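Local structure of HepC.19480.a.B1 (Helicobacter pylori, 6MTZ) at residues A[17-22]-A[156-161]; A[24-29]-A[199-204]; A[148-153]-A[207-212]. The protein is of unknown function but probably acts as a metal-dependent phosphoesterase of the DHH family. One frame throughout, in Å; residues are numbered along the deposited sequence.

Interaction 1: residues A[17-22]-A[156-161]; sequences IDLDGY and NSVDIW
This contact lies at the probable acidic site of a DHH-type domain: Asp20, on the first turn of helix 19-29, faces Asp159, at the end of helix 145-159. Both residues fall in sequence motifs that, in DHH phosphoesterases, supply acidic groups to a metal centre. The two side chains cross at about a right angle, their carboxylate planes turned 60° apart, and Asp20 OD2 comes 3.4 Å from Asp159 OD2. Two acceptors meet there, and a solvent atom modelled as water lies between them, 2.6 Å from Asp20 OD2 and 2.5 Å from Asp159 OD2; these distances are unusually short, and its bonding and even its identity stay doubtful. Asp159 reaches across with its CG anti to the backbone N (chi1 -175°). The Asp20 carboxylate is also fixed by the backbone, OD1 accepting from Thr126 N and OD2 from Ala125 N. Asp18, the N-cap of helix 19-29, takes Gly21 N on its OD1 at 2.9 Å, the donor lying nearly in line with the C-O bond. Beside the acids, a methyl of Leu19, CD2, meets Val158 CG1 at 4.1 Å, an apolar flank continued by Cys174 and Ile178 of helix 168-180. With Asp71 also close to Asp18 and Asp20, the carboxylates gather into a cluster suited to a cation, as in relatives, consistent with a metal site in which a water has been modelled.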
ATOM      1  N   ILE A  17      -5.112   2.783  -4.981  1.00 25.57           N
ATOM      2  CA  ILE A  17      -3.983   3.350  -4.249  1.00 37.60           C
ATOM      3  C   ILE A  17      -3.907   4.869  -4.288  1.00 47.24           C
ATOM      4  O   ILE A  17      -3.075   5.431  -3.572  1.00 61.40           O
ATOM      5  CB  ILE A  17      -2.637   2.766  -4.730  1.00 32.82           C
ATOM      6  CG1 ILE A  17      -2.474   2.971  -6.241  1.00 36.92           C
ATOM      7  CG2 ILE A  17      -2.507   1.307  -4.316  1.00 42.75           C
ATOM      8  CD1 ILE A  17      -1.053   2.890  -6.691  1.00 51.01           C
ATOM      9  N   ASP A  18      -4.705   5.578  -5.074  1.00 33.59           N
ATOM     10  CA  ASP A  18      -4.509   7.027  -5.111  1.00 33.00           C
ATOM     11  C   ASP A  18      -5.350   7.674  -3.999  1.00 26.74           C
ATOM     12  O   ASP A  18      -5.799   6.993  -3.072  1.00 25.69           O
ATOM     13  CB  ASP A  18      -4.834   7.556  -6.509  1.00 27.90           C
ATOM     14  CG  ASP A  18      -6.243   7.194  -6.939  1.00 33.52           C
ATOM     15  OD1 ASP A  18      -6.987   6.611  -6.124  1.00 34.58           O
ATOM     16  OD2 ASP A  18      -6.614   7.489  -8.087  1.00 41.46           O
ATOM     17  N   LEU A  19      -5.590   8.985  -4.076  1.00 26.40           N
ATOM     18  CA  LEU A  19      -6.345   9.667  -3.024  1.00 23.92           C
ATOM     19  C   LEU A  19      -7.764   9.102  -2.902  1.00 24.07           C
ATOM     20  O   LEU A  19      -8.242   8.822  -1.799  1.00 24.17           O
ATOM     21  CB  LEU A  19      -6.396  11.175  -3.304  1.00 18.98           C
ATOM     22  CG  LEU A  19      -7.400  11.981  -2.451  1.00 27.40           C
ATOM     23  CD1 LEU A  19      -7.005  11.976  -0.993  1.00 21.72           C
ATOM     24  CD2 LEU A  19      -7.550  13.428  -2.905  1.00 22.14           C
ATOM     25  N   ASP A  20      -8.471   8.971  -4.028  1.00 25.70           N
ATOM     26  CA  ASP A  20      -9.804   8.365  -3.994  1.00 23.41           C
ATOM     27  C   ASP A  20      -9.731   6.966  -3.394  1.00 18.29           C
ATOM     28  O   ASP A  20     -10.525   6.604  -2.515  1.00 21.08           O
ATOM     29  CB  ASP A  20     -10.400   8.332  -5.416  1.00 25.63           C
ATOM     30  CG  ASP A  20     -11.928   8.105  -5.436  1.00 32.62           C
ATOM     31  OD1 ASP A  20     -12.575   8.138  -4.375  1.00 28.27           O
ATOM     32  OD2 ASP A  20     -12.488   7.898  -6.541  1.00 35.03           O
ATOM     33  N   GLY A  21      -8.739   6.176  -3.826  1.00 23.43           N
ATOM     34  CA  GLY A  21      -8.633   4.810  -3.341  1.00 17.39           C
ATOM     35  C   GLY A  21      -8.414   4.710  -1.842  1.00 33.03           C
ATOM     36  O   GLY A  21      -9.014   3.860  -1.176  1.00 19.89           O
ATOM     37  N   TYR A  22      -7.528   5.551  -1.285  1.00 28.66           N
ATOM     38  CA  TYR A  22      -7.281   5.457   0.151  1.00 21.11           C
ATOM     39  C   TYR A  22      -8.363   6.149   0.977  1.00 15.15           C
ATOM     40  O   TYR A  22      -8.660   5.706   2.085  1.00 25.10           O
ATOM     41  CB  TYR A  22      -5.899   6.029   0.513  1.00 18.36           C
ATOM     42  CG  TYR A  22      -4.774   5.041   0.338  1.00 20.34           C
ATOM     43  CD1 TYR A  22      -4.624   3.972   1.210  1.00 23.97           C
ATOM     44  CD2 TYR A  22      -3.865   5.165  -0.701  1.00 24.11           C
ATOM     45  CE1 TYR A  22      -3.605   3.059   1.048  1.00 20.82           C
ATOM     46  CE2 TYR A  22      -2.835   4.250  -0.870  1.00 27.02           C
ATOM     47  CZ  TYR A  22      -2.712   3.203   0.004  1.00 35.48           C
ATOM     48  OH  TYR A  22      -1.683   2.300  -0.159  1.00 35.44           O
ATOM     49  N   ASN A 156     -14.440  14.318  -3.657  1.00 24.82           N
ATOM     50  CA  ASN A 156     -15.306  14.246  -4.836  1.00 18.88           C
ATOM     51  C   ASN A 156     -14.985  15.375  -5.809  1.00 33.66           C
ATOM     52  O   ASN A 156     -14.831  15.143  -7.015  1.00 29.35           O
ATOM     53  CB  ASN A 156     -16.784  14.283  -4.440  1.00 21.76           C
ATOM     54  CG  ASN A 156     -17.703  13.855  -5.595  1.00 29.30           C
ATOM     55  OD1 ASN A 156     -17.759  12.675  -5.957  1.00 29.40           O
ATOM     56  ND2 ASN A 156     -18.384  14.815  -6.196  1.00 25.62           N
ATOM     57  N   SER A 157     -14.829  16.604  -5.293  1.00 27.82           N
ATOM     58  CA  SER A 157     -14.636  17.750  -6.175  1.00 33.22           C
ATOM     59  C   SER A 157     -13.364  17.615  -7.006  1.00 36.52           C
ATOM     60  O   SER A 157     -13.356  17.943  -8.197  1.00 31.21           O
ATOM     61  CB  SER A 157     -14.600  19.050  -5.363  1.00 28.38           C
ATOM     62  OG  SER A 157     -15.831  19.302  -4.719  1.00 31.74           O
ATOM     63  N   VAL A 158     -12.274  17.152  -6.401  1.00 26.34           N
ATOM     64  CA  VAL A 158     -11.038  17.101  -7.177  1.00 30.92           C
ATOM     65  C   VAL A 158     -11.036  15.882  -8.091  1.00 38.10           C
ATOM     66  O   VAL A 158     -10.494  15.933  -9.205  1.00 34.71           O
ATOM     67  CB  VAL A 158      -9.793  17.146  -6.264  1.00 27.14           C
ATOM     68  CG1 VAL A 158      -9.707  15.928  -5.365  1.00 23.99           C
ATOM     69  CG2 VAL A 158      -8.520  17.265  -7.089  1.00 28.31           C
ATOM     70  N   ASP A 159     -11.671  14.793  -7.667  1.00 37.82           N
ATOM     71  CA  ASP A 159     -11.683  13.588  -8.486  1.00 40.33           C
ATOM     72  C   ASP A 159     -12.464  13.797  -9.778  1.00 44.79           C
ATOM     73  O   ASP A 159     -12.061  13.300 -10.836  1.00 42.49           O
ATOM     74  CB  ASP A 159     -12.250  12.417  -7.689  1.00 42.50           C
ATOM     75  CG  ASP A 159     -12.175  11.104  -8.448  1.00 46.88           C
ATOM     76  OD1 ASP A 159     -13.152  10.765  -9.152  1.00 43.73           O
ATOM     77  OD2 ASP A 159     -11.126  10.424  -8.351  1.00 48.56           O
ATOM     78  N   ILE A 160     -13.584  14.529  -9.719  1.00 39.26           N
ATOM     79  CA  ILE A 160     -14.329  14.857 -10.927  1.00 35.38           C
ATOM     80  C   ILE A 160     -13.884  16.174 -11.551  1.00 34.63           C
ATOM     81  O   ILE A 160     -14.473  16.601 -12.551  1.00 40.49           O
ATOM     82  CB  ILE A 160     -15.852  14.911 -10.669  1.00 39.83           C
ATOM     83  CG1 ILE A 160     -16.230  16.131  -9.825  1.00 41.40           C
ATOM     84  CG2 ILE A 160     -16.327  13.630 -10.014  1.00 31.32           C
ATOM     85  CD1 ILE A 160     -17.733  16.259  -9.593  1.00 45.62           C
ATOM     86  N   TRP A 161     -12.869  16.823 -10.993  1.00 35.71           N
ATOM     87  CA  TRP A 161     -12.353  18.110 -11.458  1.00 44.00           C
ATOM     88  C   TRP A 161     -13.468  19.138 -11.639  1.00 37.55           C
ATOM     89  O   TRP A 161     -13.618  19.757 -12.691  1.00 40.12           O
ATOM     90  CB  TRP A 161     -11.536  17.969 -12.752  1.00 31.46           C
ATOM     91  CG  TRP A 161     -10.469  19.045 -12.857  1.00 36.89           C
ATOM     92  CD1 TRP A 161     -10.504  20.179 -13.625  1.00 40.09           C
ATOM     93  CD2 TRP A 161      -9.233  19.093 -12.128  1.00 35.83           C
ATOM     94  NE1 TRP A 161      -9.351  20.918 -13.434  1.00 34.56           N
ATOM     95  CE2 TRP A 161      -8.561  20.273 -12.516  1.00 39.67           C
ATOM     96  CE3 TRP A 161      -8.622  18.239 -11.196  1.00 38.56           C
ATOM     97  CZ2 TRP A 161      -7.303  20.620 -12.007  1.00 35.03           C
ATOM     98  CZ3 TRP A 161      -7.379  18.590 -10.677  1.00 31.64           C
ATOM     99  CH2 TRP A 161      -6.732  19.768 -11.091  1.00 29.43           C
TER
HETATM  100  O   HOH W   1     -11.074   7.907  -8.751  1.00 30.47           O

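Interaction 2: residues A[24-29]-A[199-204]; sequences CQLVSK and KLLEEV
The flat peptide link between Leu201 and Glu202 receives Leu26 over one face: CD1 of Leu26 stands almost directly above Glu202 N, at 3.8 Å, while the opposite face looks toward the axis of its own helix. The carbonyl of the same link is engaged too, Leu201 O accepting from Val204 N at 3.0 Å. The other flat group, the Glu202 carboxylate, is carried past the contact on an extended chain, and its OE2 forms a salt bridge with Lys205 just beyond the segment. What Glu202 offers to Leu26 is therefore its aliphatic base, CB lying 4.0 Å from Leu26 CD1.

Leu201 comes against the same methyl. Its CD2 and its CG each come to 3.9 Å of Leu26 CD1, the two leucine side chains passing at a slant. Leu26 throws its branch toward helix 190-203 because CG is anti to the backbone N (chi1 -177°), and a single methyl thus fits against Leu201 and the backbone of Glu202 together. Trp147 of helix 145-159 touches both Leu26 and Glu202, and Met177 of helix 168-180 touches Leu201, so the pair belongs to a larger helical core. On the sheet side of helix 19-29, Gln25 bonds His13 and Asn39, and Ser28 bonds His13, whereas Leu26 points to helix 190-203. Between these two segments the contact is van der Waals packing with burial of leucine surface, without a polar bond, and the charge of Glu202 is directed to its neighbour Lys205.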
ATOM      1  N   CYS A  24     -11.479   6.006   0.422  1.00 31.02           N
ATOM      2  CA  CYS A  24     -12.508   4.986   0.633  1.00 22.16           C
ATOM      3  C   CYS A  24     -12.275   4.259   1.946  1.00 19.00           C
ATOM      4  O   CYS A  24     -13.221   3.934   2.664  1.00 23.29           O
ATOM      5  CB  CYS A  24     -12.516   3.984  -0.530  1.00 18.48           C
ATOM      6  SG  CYS A  24     -13.129   4.685  -2.072  1.00 26.68           S
ATOM      7  N   GLN A  25     -11.015   3.990   2.271  1.00 17.02           N
ATOM      8  CA  GLN A  25     -10.693   3.205   3.452  1.00 19.94           C
ATOM      9  C   GLN A  25     -10.652   4.040   4.722  1.00 29.52           C
ATOM     10  O   GLN A  25     -10.924   3.510   5.805  1.00 27.58           O
ATOM     11  CB  GLN A  25      -9.362   2.495   3.235  1.00 22.88           C
ATOM     12  CG  GLN A  25      -9.479   1.442   2.149  1.00 27.85           C
ATOM     13  CD  GLN A  25      -8.153   0.845   1.760  1.00 32.22           C
ATOM     14  OE1 GLN A  25      -7.130   1.534   1.715  1.00 27.23           O
ATOM     15  NE2 GLN A  25      -8.163  -0.445   1.460  1.00 24.18           N
ATOM     16  N   LEU A  26     -10.322   5.334   4.622  1.00 24.64           N
ATOM     17  CA  LEU A  26     -10.601   6.231   5.741  1.00 34.95           C
ATOM     18  C   LEU A  26     -12.080   6.187   6.081  1.00 25.70           C
ATOM     19  O   LEU A  26     -12.463   6.093   7.256  1.00 28.20           O
ATOM     20  CB  LEU A  26     -10.173   7.662   5.410  1.00 29.13           C
ATOM     21  CG  LEU A  26     -10.331   8.727   6.510  1.00 29.79           C
ATOM     22  CD1 LEU A  26      -9.321   9.839   6.314  1.00 31.25           C
ATOM     23  CD2 LEU A  26     -11.718   9.342   6.535  1.00 28.62           C
ATOM     24  N   VAL A  27     -12.926   6.239   5.057  1.00 25.94           N
ATOM     25  CA  VAL A  27     -14.362   6.256   5.290  1.00 24.28           C
ATOM     26  C   VAL A  27     -14.800   4.948   5.927  1.00 24.37           C
ATOM     27  O   VAL A  27     -15.483   4.943   6.957  1.00 21.11           O
ATOM     28  CB  VAL A  27     -15.113   6.532   3.977  1.00 23.41           C
ATOM     29  CG1 VAL A  27     -16.596   6.160   4.122  1.00 19.52           C
ATOM     30  CG2 VAL A  27     -14.951   8.006   3.565  1.00 17.34           C
ATOM     31  N   SER A  28     -14.382   3.815   5.349  1.00 26.79           N
ATOM     32  CA  SER A  28     -14.864   2.531   5.853  1.00 27.38           C
ATOM     33  C   SER A  28     -14.390   2.275   7.270  1.00 29.13           C
ATOM     34  O   SER A  28     -15.107   1.636   8.045  1.00 22.49           O
ATOM     35  CB  SER A  28     -14.435   1.378   4.949  1.00 26.44           C
ATOM     36  OG  SER A  28     -13.037   1.183   4.971  1.00 24.02           O
ATOM     37  N   LYS A  29     -13.183   2.744   7.628  1.00 23.50           N
ATOM     38  CA  LYS A  29     -12.726   2.563   9.014  1.00 26.72           C
ATOM     39  C   LYS A  29     -13.551   3.384  10.002  1.00 28.79           C
ATOM     40  O   LYS A  29     -13.513   3.109  11.207  1.00 32.24           O
ATOM     41  CB  LYS A  29     -11.244   2.929   9.158  1.00 27.53           C
ATOM     42  CG  LYS A  29     -10.297   1.841   8.666  1.00 33.75           C
ATOM     43  CD  LYS A  29      -8.983   2.414   8.184  1.00 34.56           C
ATOM     44  CE  LYS A  29      -7.930   2.276   9.242  1.00 42.87           C
ATOM     45  NZ  LYS A  29      -7.572   0.861   9.393  1.00 64.61           N
ATOM     46  N   LYS A 199      -3.408   8.577   8.269  1.00 25.10           N
ATOM     47  CA  LYS A 199      -3.173   9.592   9.290  1.00 24.21           C
ATOM     48  C   LYS A 199      -3.044  10.969   8.650  1.00 25.60           C
ATOM     49  O   LYS A 199      -3.682  11.931   9.085  1.00 28.57           O
ATOM     50  CB  LYS A 199      -1.915   9.269  10.102  1.00 27.82           C
ATOM     51  N   LEU A 200      -2.220  11.077   7.604  1.00 21.60           N
ATOM     52  CA  LEU A 200      -2.025  12.367   6.938  1.00 23.15           C
ATOM     53  C   LEU A 200      -3.335  12.911   6.378  1.00 25.86           C
ATOM     54  O   LEU A 200      -3.604  14.117   6.460  1.00 23.71           O
ATOM     55  CB  LEU A 200      -0.998  12.232   5.799  1.00 19.99           C
ATOM     56  CG  LEU A 200       0.437  11.875   6.213  1.00 24.54           C
ATOM     57  CD1 LEU A 200       1.264  11.501   5.008  1.00 24.86           C
ATOM     58  CD2 LEU A 200       1.080  13.057   6.936  1.00 22.23           C
ATOM     59  N   LEU A 201      -4.141  12.049   5.762  1.00 31.34           N
ATOM     60  CA  LEU A 201      -5.384  12.521   5.158  1.00 23.02           C
ATOM     61  C   LEU A 201      -6.361  12.968   6.231  1.00 16.49           C
ATOM     62  O   LEU A 201      -6.954  14.047   6.129  1.00 20.89           O
ATOM     63  CB  LEU A 201      -5.991  11.423   4.276  1.00 21.30           C
ATOM     64  CG  LEU A 201      -7.301  11.822   3.604  1.00 24.25           C
ATOM     65  CD1 LEU A 201      -7.037  13.020   2.718  1.00 22.94           C
ATOM     66  CD2 LEU A 201      -7.880  10.644   2.807  1.00 24.64           C
ATOM     67  N   GLU A 202      -6.512  12.170   7.296  1.00 19.35           N
ATOM     68  CA  GLU A 202      -7.406  12.571   8.387  1.00 25.83           C
ATOM     69  C   GLU A 202      -7.014  13.919   8.995  1.00 28.12           C
ATOM     70  O   GLU A 202      -7.892  14.677   9.427  1.00 26.96           O
ATOM     71  CB  GLU A 202      -7.451  11.497   9.486  1.00 20.88           C
ATOM     72  CG  GLU A 202      -8.407  11.884  10.633  1.00 31.99           C
ATOM     73  CD  GLU A 202      -8.732  10.755  11.602  1.00 38.50           C
ATOM     74  OE1 GLU A 202      -8.478   9.564  11.288  1.00 41.76           O
ATOM     75  OE2 GLU A 202      -9.259  11.076  12.688  1.00 30.99           O
ATOM     76  N   GLU A 203      -5.715  14.253   9.033  1.00 30.15           N
ATOM     77  CA  GLU A 203      -5.318  15.541   9.621  1.00 28.40           C
ATOM     78  C   GLU A 203      -5.889  16.726   8.853  1.00 26.05           C
ATOM     79  O   GLU A 203      -5.984  17.828   9.404  1.00 19.44           O
ATOM     80  CB  GLU A 203      -3.777  15.675   9.707  1.00 24.03           C
ATOM     81  CG  GLU A 203      -3.192  15.286  11.079  1.00 48.46           C
ATOM     82  CD  GLU A 203      -1.726  14.830  11.022  1.00 56.84           C
ATOM     83  OE1 GLU A 203      -1.166  14.459  12.078  1.00 50.08           O
ATOM     84  OE2 GLU A 203      -1.135  14.819   9.923  1.00 55.55           O
ATOM     85  N   VAL A 204      -6.289  16.535   7.598  1.00 22.22           N
ATOM     86  CA  VAL A 204      -6.941  17.615   6.860  1.00 18.71           C
ATOM     87  C   VAL A 204      -8.173  18.136   7.594  1.00 18.81           C
ATOM     88  O   VAL A 204      -8.588  19.280   7.373  1.00 27.44           O
ATOM     89  CB  VAL A 204      -7.288  17.120   5.432  1.00 30.26           C
ATOM     90  CG1 VAL A 204      -8.150  18.091   4.688  1.00 31.75           C
ATOM     91  CG2 VAL A 204      -6.030  16.889   4.660  1.00 37.00           C
TER

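Interaction 3: residues A[148-153]-A[207-212]; sequences LEPLVE and YLFLEN. With EDO (1,2-ethanediol), chain C.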
ATOM      1  N   LEU A 148     -16.089  14.556   8.419  1.00 23.72           N
ATOM      2  CA  LEU A 148     -15.991  13.461   7.462  1.00 26.65           C
ATOM      3  C   LEU A 148     -16.729  13.785   6.162  1.00 25.78           C
ATOM      4  O   LEU A 148     -16.200  13.542   5.065  1.00 20.35           O
ATOM      5  CB  LEU A 148     -16.509  12.167   8.095  1.00 21.34           C
ATOM      6  CG  LEU A 148     -16.446  10.953   7.161  1.00 22.04           C
ATOM      7  CD1 LEU A 148     -15.025  10.737   6.637  1.00 22.66           C
ATOM      8  CD2 LEU A 148     -16.933   9.717   7.875  1.00 28.22           C
ATOM      9  N   GLU A 149     -17.940  14.361   6.255  1.00 27.26           N
ATOM     10  CA  GLU A 149     -18.668  14.662   5.023  1.00 22.31           C
ATOM     11  C   GLU A 149     -17.977  15.756   4.212  1.00 24.31           C
ATOM     12  O   GLU A 149     -17.897  15.632   2.984  1.00 30.16           O
ATOM     13  CB  GLU A 149     -20.131  15.022   5.315  1.00 20.75           C
ATOM     14  CG  GLU A 149     -20.937  13.794   5.736  1.00 34.65           C
ATOM     15  CD  GLU A 149     -22.410  14.078   5.962  1.00 39.59           C
ATOM     16  OE1 GLU A 149     -22.837  15.238   5.788  1.00 46.99           O
ATOM     17  OE2 GLU A 149     -23.146  13.133   6.319  1.00 34.07           O
ATOM     18  N   PRO A 150     -17.454  16.824   4.827  1.00 24.23           N
ATOM     19  CA  PRO A 150     -16.640  17.765   4.039  1.00 26.51           C
ATOM     20  C   PRO A 150     -15.427  17.114   3.389  1.00 25.84           C
ATOM     21  O   PRO A 150     -15.100  17.418   2.232  1.00 26.68           O
ATOM     22  CB  PRO A 150     -16.234  18.813   5.082  1.00 26.34           C
ATOM     23  CG  PRO A 150     -17.402  18.832   6.003  1.00 33.61           C
ATOM     24  CD  PRO A 150     -17.740  17.372   6.163  1.00 28.53           C
ATOM     25  N   LEU A 151     -14.747  16.227   4.107  1.00 25.58           N
ATOM     26  CA  LEU A 151     -13.604  15.534   3.517  1.00 24.76           C
ATOM     27  C   LEU A 151     -14.035  14.704   2.315  1.00 23.39           C
ATOM     28  O   LEU A 151     -13.360  14.701   1.277  1.00 26.58           O
ATOM     29  CB  LEU A 151     -12.913  14.666   4.573  1.00 27.69           C
ATOM     30  CG  LEU A 151     -11.532  14.063   4.246  1.00 33.72           C
ATOM     31  CD1 LEU A 151     -10.768  13.777   5.517  1.00 32.21           C
ATOM     32  CD2 LEU A 151     -11.656  12.774   3.453  1.00 34.75           C
ATOM     33  N   VAL A 152     -15.163  14.000   2.435  1.00 24.27           N
ATOM     34  CA  VAL A 152     -15.666  13.212   1.316  1.00 19.57           C
ATOM     35  C   VAL A 152     -15.952  14.109   0.123  1.00 24.66           C
ATOM     36  O   VAL A 152     -15.535  13.820  -1.005  1.00 24.92           O
ATOM     37  CB  VAL A 152     -16.911  12.418   1.745  1.00 27.80           C
ATOM     38  CG1 VAL A 152     -17.636  11.875   0.519  1.00 22.64           C
ATOM     39  CG2 VAL A 152     -16.495  11.293   2.676  1.00 31.26           C
ATOM     40  N   GLU A 153     -16.654  15.220   0.361  1.00 23.51           N
ATOM     41  CA  GLU A 153     -17.013  16.121  -0.726  1.00 24.68           C
ATOM     42  C   GLU A 153     -15.769  16.719  -1.385  1.00 28.11           C
ATOM     43  O   GLU A 153     -15.721  16.888  -2.613  1.00 26.51           O
ATOM     44  CB  GLU A 153     -17.945  17.216  -0.202  1.00 23.95           C
ATOM     45  CG  GLU A 153     -18.579  18.063  -1.313  1.00 36.94           C
ATOM     46  CD  GLU A 153     -19.549  17.271  -2.207  1.00 41.97           C
ATOM     47  OE1 GLU A 153     -19.996  16.160  -1.821  1.00 30.69           O
ATOM     48  OE2 GLU A 153     -19.867  17.769  -3.310  1.00 35.92           O
ATOM     49  N   TYR A 207      -7.870  21.479   8.998  1.00 27.91           N
ATOM     50  CA  TYR A 207      -7.650  22.556   8.041  1.00 25.30           C
ATOM     51  C   TYR A 207      -8.911  22.960   7.290  1.00 22.26           C
ATOM     52  O   TYR A 207      -9.005  24.107   6.858  1.00 25.05           O
ATOM     53  CB  TYR A 207      -6.561  22.132   7.027  1.00 25.31           C
ATOM     54  CG  TYR A 207      -5.208  22.005   7.696  1.00 24.02           C
ATOM     55  CD1 TYR A 207      -4.841  20.836   8.344  1.00 23.70           C
ATOM     56  CD2 TYR A 207      -4.323  23.088   7.725  1.00 23.30           C
ATOM     57  CE1 TYR A 207      -3.621  20.724   8.983  1.00 23.93           C
ATOM     58  CE2 TYR A 207      -3.108  22.999   8.362  1.00 24.68           C
ATOM     59  CZ  TYR A 207      -2.762  21.811   8.990  1.00 29.02           C
ATOM     60  OH  TYR A 207      -1.555  21.707   9.629  1.00 30.37           O
ATOM     61  N   LEU A 208      -9.871  22.038   7.121  1.00 23.78           N
ATOM     62  CA  LEU A 208     -11.077  22.289   6.324  1.00 25.00           C
ATOM     63  C   LEU A 208     -11.743  23.607   6.668  1.00 28.78           C
ATOM     64  O   LEU A 208     -12.276  24.294   5.789  1.00 47.04           O
ATOM     65  CB  LEU A 208     -12.087  21.156   6.525  1.00 32.64           C
ATOM     66  CG  LEU A 208     -11.690  19.805   5.945  1.00 34.04           C
ATOM     67  CD1 LEU A 208     -12.489  18.717   6.620  1.00 36.93           C
ATOM     68  CD2 LEU A 208     -11.928  19.812   4.451  1.00 35.23           C
ATOM     69  N   PHE A 209     -11.749  23.974   7.943  1.00 41.82           N
ATOM     70  CA  PHE A 209     -12.484  25.146   8.381  1.00 41.24           C
ATOM     71  C   PHE A 209     -11.578  26.346   8.592  1.00 40.29           C
ATOM     72  O   PHE A 209     -11.972  27.299   9.265  1.00 43.17           O
ATOM     73  CB  PHE A 209     -13.269  24.810   9.644  1.00 41.21           C
ATOM     74  CG  PHE A 209     -14.088  23.565   9.503  1.00 37.82           C
ATOM     75  CD1 PHE A 209     -15.244  23.566   8.729  1.00 44.52           C
ATOM     76  CD2 PHE A 209     -13.688  22.389  10.103  1.00 32.54           C
ATOM     77  CE1 PHE A 209     -15.987  22.417   8.577  1.00 37.22           C
ATOM     78  CE2 PHE A 209     -14.429  21.227   9.954  1.00 40.01           C
ATOM     79  CZ  PHE A 209     -15.574  21.239   9.191  1.00 40.28           C
ATOM     80  N   LEU A 210     -10.372  26.317   8.032  1.00 33.89           N
ATOM     81  CA  LEU A 210      -9.515  27.491   8.029  1.00 45.75           C
ATOM     82  C   LEU A 210      -9.834  28.353   6.814  1.00 39.67           C
ATOM     83  O   LEU A 210     -10.315  27.859   5.789  1.00 41.58           O
ATOM     84  CB  LEU A 210      -8.038  27.085   8.025  1.00 52.73           C
ATOM     85  CG  LEU A 210      -7.627  26.238   9.232  1.00 48.30           C
ATOM     86  CD1 LEU A 210      -6.118  25.963   9.239  1.00 40.93           C
ATOM     87  CD2 LEU A 210      -8.092  26.916  10.525  1.00 47.32           C
ATOM     88  N   GLU A 211      -9.571  29.658   6.944  1.00 44.15           N
ATOM     89  CA  GLU A 211      -9.907  30.601   5.877  1.00 53.30           C
ATOM     90  C   GLU A 211      -9.075  30.356   4.618  1.00 54.31           C
ATOM     91  O   GLU A 211      -9.553  30.579   3.498  1.00 57.00           O
ATOM     92  CB  GLU A 211      -9.722  32.036   6.376  1.00 53.01           C
ATOM     93  N   ASN A 212      -7.824  29.919   4.783  1.00 36.86           N
ATOM     94  CA  ASN A 212      -6.934  29.627   3.665  1.00 41.72           C
ATOM     95  C   ASN A 212      -6.486  28.167   3.719  1.00 32.67           C
ATOM     96  O   ASN A 212      -5.290  27.867   3.640  1.00 35.65           O
ATOM     97  CB  ASN A 212      -5.719  30.564   3.691  1.00 53.10           C
ATOM     98  CG  ASN A 212      -4.816  30.321   4.903  1.00 62.10           C
ATOM     99  OD1 ASN A 212      -5.291  29.946   5.982  1.00 68.34           O
ATOM    100  ND2 ASN A 212      -3.510  30.510   4.719  1.00 53.71           N
TER
HETATM  101  C1  EDO C 601     -20.675  14.254   1.668  1.00 51.55           C
HETATM  102  O1  EDO C 601     -20.786  15.380   0.788  1.00 54.42           O
HETATM  103  C2  EDO C 601     -21.014  12.966   0.916  1.00 54.57           C
HETATM  104  O2  EDO C 601     -22.356  12.547   1.187  1.00 48.44           O
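A type I beta turn, Tyr207 to Leu210, in the loop joining helices 190-203 and 213-228, packs against helix 145-159 at its proline kink. The turn is closed by Leu210 N donating to Tyr207 O at 2.9 Å, and it presents Leu208 and Phe209 to Pro150. One methyl of Leu208, CD1, rests 4.0 Å from Pro150 CB and also nears the backbone at Leu151 N. The Phe209 ring approaches obliquely, its CZ 4.4 Å from Pro150 CG; Leu208 CB lies over the centre of one of its faces, 4.1 Å above the plane, which binds the two residues of the turn into one hydrophobic patch. Tyr166 from another loop touches both Pro150 and Leu208. Away from the turn, helix 145-159 meets helix 125-136, and there a 1,2-ethanediol, probably from the crystallisation liquor, has settled against Val152, whose CG1 is 3.6 Å from its C2. Glu153, its CG anti to the backbone N (chi1 -170°) and its chain bent at the next bond, has a salt bridge from OE1 to Lys127, and that same OE1 accepts from the diol O1 at 2.8 Å.

Overall arrangement
All three contacts join elements of the helical layer built on helix 19-29, or the loop that follows helix 190-203. Helix 19-29 serves interactions 1 and 2, and helix 145-159 serves 1 and 3. Interactions 1 and 2 are buried and adjoin through Leu19 CD1 and Leu201 CD1, 3.9 Å apart; interaction 3 lies farthest from the chain centre and is partly open. Leu26 CD2 meets Leu148 CD1 at 3.6 Å, and Val27 packs on Val152, so 2 and 3 share a core between helices. Chemistry follows place: carboxylates and water at the probable active site, leucine packing between the helices, and a patch of proline, leucine and phenylalanine near the surface.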